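Local coordinates for adapter protein MecA 1 (Bacillus subtilis, PDB 3JTP), which acts as an adaptor that delivers unfolded or aggregated proteins and the competence factor ComK to the ClpC protease, its C-terminal domain being the part that interacts with ClpC, at residues A[11-16]-A[20-25]; A[43-48]-A[60-65]. The protein carries 3 engineered substitutions. All coordinates share one frame; numbering follows the deposited sequence.

Contact 1. Residues A[11-16]-A[20-25]; sequences LRFGDF and ISLSKL
Ile20 opens the helical side of this strand-turn-helix unit, in which strand 8-13 of the antiparallel sheet runs through a short turn into helix 16-24. Its backbone N donates to Phe16 O at 3.1 Å, a nearly straight i to i+4 bond (N-H...O angle 170°) that belongs to the first turn of the helix. The side chain of Ile20 crosses that of Phe16 at about a right angle. CG1 sits over one face of the ring, 4.3 Å from its centroid and 26° off the normal, a CH-pi contact, while Ile20 CD1 lies 3.8 Å from Phe16 CE2. Phe16 CG stands anti to the backbone N and beside the carbonyl carbon (chi1 -162°), which brings the CD2-CE2 side of the ring to CD1 and CG1 of Ile20. Phe96 of helix 88-96 meets the same ring edge-to-face, so the aromatic group joins the start of one helix to the C-terminal helix.

Leu22, two residues on, points toward the sheet and is buried. Its CD1 meets the edge of the Phe13 ring in the ring plane, 3.6 Å from CZ, and the two side chains cross at about a right angle. Phe13 thus presents its rim to the helix.

Ser23 serves its own helix: the hydroxyl OG donates to Ile20 O at 2.7 Å, in the carbonyl plane on a lone pair, and the same oxygen also accepts from Lys24 N.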
ATOM      1  N   LEU A  11       0.114  -2.343  -5.186  1.00 40.76           N
ATOM      2  CA  LEU A  11      -0.920  -1.400  -5.602  1.00 38.60           C
ATOM      3  C   LEU A  11      -0.267  -0.067  -5.932  1.00 38.54           C
ATOM      4  O   LEU A  11       0.642   0.381  -5.221  1.00 37.73           O
ATOM      5  CB  LEU A  11      -1.951  -1.215  -4.487  1.00 39.41           C
ATOM      6  CG  LEU A  11      -2.548  -2.504  -3.910  1.00 42.40           C
ATOM      7  CD1 LEU A  11      -3.452  -2.185  -2.741  1.00 36.88           C
ATOM      8  CD2 LEU A  11      -3.297  -3.308  -4.960  1.00 42.57           C
ATOM      9  N   ARG A  12      -0.706   0.576  -7.011  1.00 37.07           N
ATOM     10  CA  ARG A  12      -0.104   1.844  -7.373  1.00 36.91           C
ATOM     11  C   ARG A  12      -1.045   3.000  -7.121  1.00 39.35           C
ATOM     12  O   ARG A  12      -2.255   2.924  -7.415  1.00 38.86           O
ATOM     13  CB  ARG A  12       0.354   1.855  -8.822  1.00 40.65           C
ATOM     14  CG  ARG A  12      -0.767   1.925  -9.839  1.00 42.39           C
ATOM     15  CD  ARG A  12      -0.183   2.221 -11.228  1.00 48.76           C
ATOM     16  NE  ARG A  12      -1.210   2.211 -12.269  1.00 51.36           N
ATOM     17  CZ  ARG A  12      -1.798   1.102 -12.692  1.00 46.75           C
ATOM     18  NH1 ARG A  12      -1.448  -0.042 -12.135  1.00 45.34           N
ATOM     19  NH2 ARG A  12      -2.735   1.141 -13.643  1.00 44.25           N
ATOM     20  N   PHE A  13      -0.477   4.072  -6.580  1.00 39.49           N
ATOM     21  CA  PHE A  13      -1.238   5.282  -6.278  1.00 41.31           C
ATOM     22  C   PHE A  13      -0.775   6.421  -7.162  1.00 37.94           C
ATOM     23  O   PHE A  13       0.416   6.661  -7.289  1.00 38.52           O
ATOM     24  CB  PHE A  13      -1.049   5.683  -4.811  1.00 38.82           C
ATOM     25  CG  PHE A  13      -1.603   4.690  -3.833  1.00 40.18           C
ATOM     26  CD1 PHE A  13      -2.768   4.963  -3.128  1.00 39.63           C
ATOM     27  CD2 PHE A  13      -0.955   3.479  -3.607  1.00 40.16           C
ATOM     28  CE1 PHE A  13      -3.275   4.057  -2.215  1.00 37.44           C
ATOM     29  CE2 PHE A  13      -1.467   2.554  -2.690  1.00 41.97           C
ATOM     30  CZ  PHE A  13      -2.632   2.852  -1.997  1.00 39.99           C
ATOM     31  N   GLY A  14      -1.727   7.138  -7.747  1.00 41.61           N
ATOM     32  CA  GLY A  14      -1.406   8.288  -8.572  1.00 44.57           C
ATOM     33  C   GLY A  14      -0.790   9.445  -7.797  1.00 44.79           C
ATOM     34  O   GLY A  14      -0.045  10.235  -8.357  1.00 45.05           O
ATOM     35  N   ASP A  15      -1.097   9.561  -6.509  1.00 41.39           N
ATOM     36  CA  ASP A  15      -0.432  10.581  -5.711  1.00 42.54           C
ATOM     37  C   ASP A  15      -0.461  10.304  -4.210  1.00 40.06           C
ATOM     38  O   ASP A  15      -1.238   9.494  -3.725  1.00 40.49           O
ATOM     39  CB  ASP A  15      -0.987  11.974  -6.018  1.00 44.28           C
ATOM     40  CG  ASP A  15      -2.413  12.148  -5.533  1.00 49.28           C
ATOM     41  OD1 ASP A  15      -3.053  11.119  -5.226  1.00 48.58           O
ATOM     42  OD2 ASP A  15      -2.895  13.305  -5.460  1.00 53.43           O
ATOM     43  N   PHE A  16       0.407  10.987  -3.485  1.00 38.72           N
ATOM     44  CA  PHE A  16       0.543  10.751  -2.063  1.00 40.44           C
ATOM     45  C   PHE A  16      -0.750  10.966  -1.258  1.00 41.75           C
ATOM     46  O   PHE A  16      -0.971  10.268  -0.275  1.00 39.70           O
ATOM     47  CB  PHE A  16       1.682  11.593  -1.485  1.00 40.92           C
ATOM     48  CG  PHE A  16       2.162  11.103  -0.175  1.00 35.48           C
ATOM     49  CD1 PHE A  16       2.541   9.784  -0.031  1.00 37.35           C
ATOM     50  CD2 PHE A  16       2.209  11.941   0.917  1.00 37.38           C
ATOM     51  CE1 PHE A  16       2.967   9.297   1.186  1.00 37.80           C
ATOM     52  CE2 PHE A  16       2.634  11.476   2.134  1.00 38.63           C
ATOM     53  CZ  PHE A  16       3.022  10.148   2.271  1.00 41.51           C
ATOM     54  N   ILE A  20      -2.338   8.654   1.938  1.00 38.65           N
ATOM     55  CA  ILE A  20      -2.780   9.182   3.229  1.00 36.37           C
ATOM     56  C   ILE A  20      -4.266   8.856   3.479  1.00 41.30           C
ATOM     57  O   ILE A  20      -4.607   8.331   4.538  1.00 39.81           O
ATOM     58  CB  ILE A  20      -2.563  10.699   3.333  1.00 35.85           C
ATOM     59  CG1 ILE A  20      -1.082  11.049   3.208  1.00 34.72           C
ATOM     60  CG2 ILE A  20      -3.107  11.260   4.664  1.00 38.00           C
ATOM     61  CD1 ILE A  20      -0.850  12.563   3.082  1.00 38.29           C
ATOM     62  N   SER A  21      -5.130   9.163   2.506  1.00 39.59           N
ATOM     63  CA  SER A  21      -6.553   8.794   2.570  1.00 42.96           C
ATOM     64  C   SER A  21      -6.755   7.336   2.922  1.00 45.29           C
ATOM     65  O   SER A  21      -7.534   7.027   3.813  1.00 45.28           O
ATOM     66  CB  SER A  21      -7.280   9.076   1.254  1.00 40.51           C
ATOM     67  OG  SER A  21      -7.409  10.462   1.039  1.00 42.65           O
ATOM     68  N   LEU A  22      -6.065   6.434   2.218  1.00 43.48           N
ATOM     69  CA  LEU A  22      -6.193   5.013   2.509  1.00 44.15           C
ATOM     70  C   LEU A  22      -5.804   4.729   3.948  1.00 45.03           C
ATOM     71  O   LEU A  22      -6.473   3.968   4.643  1.00 45.46           O
ATOM     72  CB  LEU A  22      -5.328   4.176   1.583  1.00 43.87           C
ATOM     73  CG  LEU A  22      -5.871   2.804   1.178  1.00 47.63           C
ATOM     74  CD1 LEU A  22      -4.708   1.870   0.839  1.00 46.26           C
ATOM     75  CD2 LEU A  22      -6.755   2.182   2.225  1.00 47.52           C
ATOM     76  N   SER A  23      -4.713   5.337   4.395  1.00 43.66           N
ATOM     77  CA  SER A  23      -4.216   5.053   5.732  1.00 46.31           C
ATOM     78  C   SER A  23      -5.212   5.452   6.826  1.00 49.04           C
ATOM     79  O   SER A  23      -5.278   4.814   7.871  1.00 47.44           O
ATOM     80  CB  SER A  23      -2.876   5.738   5.986  1.00 42.38           C
ATOM     81  OG  SER A  23      -3.077   7.084   6.361  1.00 41.39           O
ATOM     82  N   LYS A  24      -5.978   6.510   6.595  1.00 49.95           N
ATOM     83  CA  LYS A  24      -6.889   6.988   7.622  1.00 50.68           C
ATOM     84  C   LYS A  24      -7.982   5.948   7.869  1.00 58.35           C
ATOM     85  O   LYS A  24      -8.584   5.907   8.950  1.00 57.83           O
ATOM     86  CB  LYS A  24      -7.506   8.320   7.224  1.00 49.16           C
ATOM     87  CG  LYS A  24      -8.045   9.091   8.405  1.00 56.02           C
ATOM     88  CD  LYS A  24      -9.035  10.180   7.995  1.00 57.94           C
ATOM     89  CE  LYS A  24      -8.345  11.466   7.531  1.00 56.12           C
ATOM     90  NZ  LYS A  24      -9.180  12.658   7.951  1.00 57.40           N
ATOM     91  N   LEU A  25      -8.215   5.094   6.873  1.00 54.61           N
ATOM     92  CA  LEU A  25      -9.321   4.139   6.921  1.00 57.07           C
ATOM     93  C   LEU A  25      -9.110   2.953   7.872  1.00 62.09           C
ATOM     94  O   LEU A  25     -10.001   2.115   8.048  1.00 63.84           O
ATOM     95  CB  LEU A  25      -9.661   3.658   5.514  1.00 55.35           C
ATOM     96  CG  LEU A  25     -10.871   4.365   4.897  1.00 56.99           C
ATOM     97  CD1 LEU A  25     -11.295   5.564   5.736  1.00 58.04           C
ATOM     98  CD2 LEU A  25     -10.632   4.772   3.461  1.00 51.57           C
TER

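Contact 2. Residues A[43-48]-A[60-65]; sequences LYVDFC and SIMLEY. Engineered in segment 60-65: Met62 (natural residue Leu).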
ATOM      1  N   LEU A  43       2.392   0.469  -2.991  1.00 34.27           N
ATOM      2  CA  LEU A  43       2.228  -0.109  -1.675  1.00 39.48           C
ATOM      3  C   LEU A  43       2.444  -1.584  -1.854  1.00 38.67           C
ATOM      4  O   LEU A  43       1.622  -2.251  -2.464  1.00 40.40           O
ATOM      5  CB  LEU A  43       0.798   0.084  -1.174  1.00 40.03           C
ATOM      6  CG  LEU A  43       0.492   0.587   0.242  1.00 43.91           C
ATOM      7  CD1 LEU A  43      -0.796  -0.042   0.784  1.00 41.39           C
ATOM      8  CD2 LEU A  43       1.638   0.361   1.180  1.00 40.62           C
ATOM      9  N   TYR A  44       3.523  -2.123  -1.325  1.00 37.76           N
ATOM     10  CA  TYR A  44       3.553  -3.573  -1.266  1.00 45.41           C
ATOM     11  C   TYR A  44       2.617  -4.055  -0.153  1.00 43.40           C
ATOM     12  O   TYR A  44       2.749  -3.650   0.991  1.00 44.72           O
ATOM     13  CB  TYR A  44       4.956  -4.099  -1.060  1.00 45.59           C
ATOM     14  CG  TYR A  44       4.983  -5.601  -0.964  1.00 47.19           C
ATOM     15  CD1 TYR A  44       4.638  -6.396  -2.054  1.00 43.60           C
ATOM     16  CD2 TYR A  44       5.355  -6.227   0.222  1.00 53.31           C
ATOM     17  CE1 TYR A  44       4.651  -7.770  -1.962  1.00 51.53           C
ATOM     18  CE2 TYR A  44       5.384  -7.602   0.325  1.00 52.94           C
ATOM     19  CZ  TYR A  44       5.027  -8.367  -0.759  1.00 54.14           C
ATOM     20  OH  TYR A  44       5.059  -9.731  -0.626  1.00 62.68           O
ATOM     21  N   VAL A  45       1.660  -4.905  -0.492  1.00 44.67           N
ATOM     22  CA  VAL A  45       0.651  -5.306   0.486  1.00 46.45           C
ATOM     23  C   VAL A  45       0.587  -6.809   0.728  1.00 52.51           C
ATOM     24  O   VAL A  45       0.155  -7.565  -0.147  1.00 55.26           O
ATOM     25  CB  VAL A  45      -0.736  -4.848   0.069  1.00 45.22           C
ATOM     26  CG1 VAL A  45      -1.774  -5.353   1.077  1.00 49.29           C
ATOM     27  CG2 VAL A  45      -0.762  -3.351  -0.016  1.00 43.56           C
ATOM     28  N   ASP A  46       0.994  -7.229   1.923  1.00 50.50           N
ATOM     29  CA  ASP A  46       0.987  -8.639   2.286  1.00 57.28           C
ATOM     30  C   ASP A  46      -0.085  -8.918   3.316  1.00 63.05           C
ATOM     31  O   ASP A  46       0.054  -8.554   4.487  1.00 63.71           O
ATOM     32  CB  ASP A  46       2.344  -9.069   2.843  1.00 57.49           C
ATOM     33  CG  ASP A  46       2.431 -10.577   3.056  1.00 68.05           C
ATOM     34  OD1 ASP A  46       1.436 -11.272   2.738  1.00 68.37           O
ATOM     35  OD2 ASP A  46       3.489 -11.064   3.534  1.00 67.03           O
ATOM     36  N   PHE A  47      -1.157  -9.559   2.870  1.00 63.42           N
ATOM     37  CA  PHE A  47      -2.232  -9.965   3.758  1.00 67.72           C
ATOM     38  C   PHE A  47      -1.884 -11.289   4.459  1.00 73.68           C
ATOM     39  O   PHE A  47      -2.772 -12.005   4.918  1.00 74.83           O
ATOM     40  CB  PHE A  47      -3.519 -10.132   2.956  1.00 66.51           C
ATOM     41  CG  PHE A  47      -4.070  -8.844   2.394  1.00 65.63           C
ATOM     42  CD1 PHE A  47      -4.722  -7.934   3.214  1.00 61.86           C
ATOM     43  CD2 PHE A  47      -3.961  -8.557   1.038  1.00 63.21           C
ATOM     44  CE1 PHE A  47      -5.248  -6.757   2.698  1.00 62.16           C
ATOM     45  CE2 PHE A  47      -4.490  -7.373   0.513  1.00 62.58           C
ATOM     46  CZ  PHE A  47      -5.134  -6.474   1.347  1.00 58.79           C
ATOM     47  N   CYS A  48      -0.584 -11.582   4.548  1.00 72.95           N
ATOM     48  CA  CYS A  48      -0.065 -12.907   4.912  1.00 76.40           C
ATOM     49  C   CYS A  48      -1.124 -13.908   5.353  1.00 82.43           C
ATOM     50  O   CYS A  48      -1.498 -14.799   4.584  1.00 80.15           O
ATOM     51  CB  CYS A  48       1.058 -12.803   5.953  1.00 79.32           C
ATOM     52  SG  CYS A  48       0.588 -11.998   7.488  1.00 89.97           S
ATOM     53  N   SER A  60     -10.817  -4.224  -1.622  1.00 57.41           N
ATOM     54  CA  SER A  60     -11.774  -3.430  -2.391  1.00 55.89           C
ATOM     55  C   SER A  60     -11.792  -1.952  -1.987  1.00 55.88           C
ATOM     56  O   SER A  60     -12.077  -1.089  -2.816  1.00 52.34           O
ATOM     57  CB  SER A  60     -13.184  -4.020  -2.292  1.00 61.89           C
ATOM     58  OG  SER A  60     -13.777  -3.706  -1.039  1.00 65.09           O
ATOM     59  N   ILE A  61     -11.491  -1.655  -0.724  1.00 53.28           N
ATOM     60  CA  ILE A  61     -11.352  -0.255  -0.333  1.00 53.10           C
ATOM     61  C   ILE A  61     -10.007   0.290  -0.774  1.00 52.66           C
ATOM     62  O   ILE A  61      -9.915   1.429  -1.240  1.00 52.09           O
ATOM     63  CB  ILE A  61     -11.533  -0.036   1.169  1.00 56.74           C
ATOM     64  CG1 ILE A  61     -13.011  -0.174   1.536  1.00 58.06           C
ATOM     65  CG2 ILE A  61     -11.030   1.350   1.573  1.00 53.88           C
ATOM     66  CD1 ILE A  61     -13.234  -0.463   2.999  1.00 57.64           C
ATOM     67  N   MET A  62      -8.963  -0.526  -0.647  1.00 53.29           N
ATOM     68  CA  MET A  62      -7.653  -0.104  -1.105  1.00 49.24           C
ATOM     69  C   MET A  62      -7.762   0.303  -2.563  1.00 49.10           C
ATOM     70  O   MET A  62      -7.145   1.276  -2.981  1.00 50.22           O
ATOM     71  CB  MET A  62      -6.605  -1.209  -0.912  1.00 50.56           C
ATOM     72  CG  MET A  62      -6.052  -1.327   0.508  1.00 49.68           C
ATOM     73  SD  MET A  62      -4.901  -2.710   0.653  1.00 34.50           S
ATOM     74  CE  MET A  62      -3.892  -2.236   2.001  1.00 42.58           C
ATOM     75  N   LEU A  63      -8.570  -0.426  -3.329  1.00 51.03           N
ATOM     76  CA  LEU A  63      -8.686  -0.180  -4.765  1.00 47.28           C
ATOM     77  C   LEU A  63      -9.571   0.998  -5.128  1.00 50.10           C
ATOM     78  O   LEU A  63      -9.869   1.208  -6.309  1.00 48.90           O
ATOM     79  CB  LEU A  63      -9.207  -1.414  -5.499  1.00 49.07           C
ATOM     80  CG  LEU A  63      -8.300  -2.634  -5.566  1.00 49.88           C
ATOM     81  CD1 LEU A  63      -8.978  -3.710  -6.399  1.00 46.36           C
ATOM     82  CD2 LEU A  63      -6.943  -2.262  -6.145  1.00 47.94           C
ATOM     83  N   GLU A  64     -10.029   1.756  -4.138  1.00 49.65           N
ATOM     84  CA  GLU A  64     -10.686   3.020  -4.465  1.00 49.92           C
ATOM     85  C   GLU A  64      -9.648   4.116  -4.582  1.00 46.56           C
ATOM     86  O   GLU A  64      -9.850   5.105  -5.289  1.00 43.52           O
ATOM     87  CB  GLU A  64     -11.728   3.384  -3.418  1.00 53.91           C
ATOM     88  CG  GLU A  64     -12.863   2.414  -3.413  1.00 53.33           C
ATOM     89  CD  GLU A  64     -14.156   3.040  -3.020  1.00 51.20           C
ATOM     90  OE1 GLU A  64     -15.149   2.306  -3.098  1.00 54.69           O
ATOM     91  OE2 GLU A  64     -14.191   4.240  -2.648  1.00 48.66           O
ATOM     92  N   TYR A  65      -8.534   3.919  -3.879  1.00 46.79           N
ATOM     93  CA  TYR A  65      -7.442   4.871  -3.875  1.00 43.37           C
ATOM     94  C   TYR A  65      -6.283   4.440  -4.757  1.00 42.84           C
ATOM     95  O   TYR A  65      -5.404   5.242  -5.060  1.00 41.85           O
ATOM     96  CB  TYR A  65      -6.991   5.114  -2.447  1.00 42.68           C
ATOM     97  CG  TYR A  65      -8.105   5.746  -1.679  1.00 43.63           C
ATOM     98  CD1 TYR A  65      -8.454   7.076  -1.906  1.00 42.12           C
ATOM     99  CD2 TYR A  65      -8.857   5.011  -0.798  1.00 44.31           C
ATOM    100  CE1 TYR A  65      -9.494   7.666  -1.251  1.00 38.60           C
ATOM    101  CE2 TYR A  65      -9.917   5.595  -0.129  1.00 50.87           C
ATOM    102  CZ  TYR A  65     -10.223   6.926  -0.368  1.00 41.55           C
ATOM    103  OH  TYR A  65     -11.252   7.504   0.290  1.00 43.58           O
TER
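The Phe47 ring is the flat group of this contact: Val45 CG1, from its own segment, lies 3.4 Å above the plane of one face, offset toward the rim, and Met62 reaches the ring from the helix. The sulfur of Met62 approaches obliquely, 5.1 Å from the ring centroid and 69° off the normal, a Met-aromatic contact whose closest atom is Phe47 CZ, 3.8 Å from Met62 SD. The two side chains come from opposite directions. This is helix-on-sheet packing: helix 54-65 lies against the buried side of strand 40-46 in the antiparallel sheet, and within 60-65 Met62 alone makes the contact.

That residue, Met62, is an engineered substitution for a natural leucine. Its CG stands anti to the carbonyl carbon (chi1 -80°), and the chain is extended beyond CG, which carries the sulfur and methyl straight out from the helix to the strand. Val45 and Met62 meet tip to tip, with both branches of the valine, CG1 and CG2, touching the terminal methyl. Leu43 comes in across the methionine at about a right angle.

Leu43 and Val45 on the strand and Phe47 just beyond its end all point toward the helix and touch Met62. All four residues are buried, and the contact is apolar packing plus the Met-aromatic approach. Leu11 of strand 8-13 also packs on Met62, while Val55 and Gln58, earlier on helix 54-65, touch Phe47. At the far end of the methionine, Met62 CE is 4.0 Å from Leu43 CD1 and 3.9 Å from Val45 CG1.

Overall arrangement
Contact 1 comes first along the chain and closes before contact 2 opens; their centres lie about 9 Å apart. Both rest on the same antiparallel sheet, where strands 8-13 and 40-46 are neighbours, joined between the contacts by a probable hydrogen bond from Leu43 N to Leu11 O (2.8 Å). Helices 16-24 and 54-65 meet as well: Leu22 CD1 packs on Met62 CG at 3.5 Å, and Tyr65 touches Ser21. Leu22 and Met62 each also reach the sheet, so the two helices and the two strands share one hydrophobic core. The contacts tie two helices to neighbouring strands within the C-terminal domain of MecA, the part that interacts with ClpC.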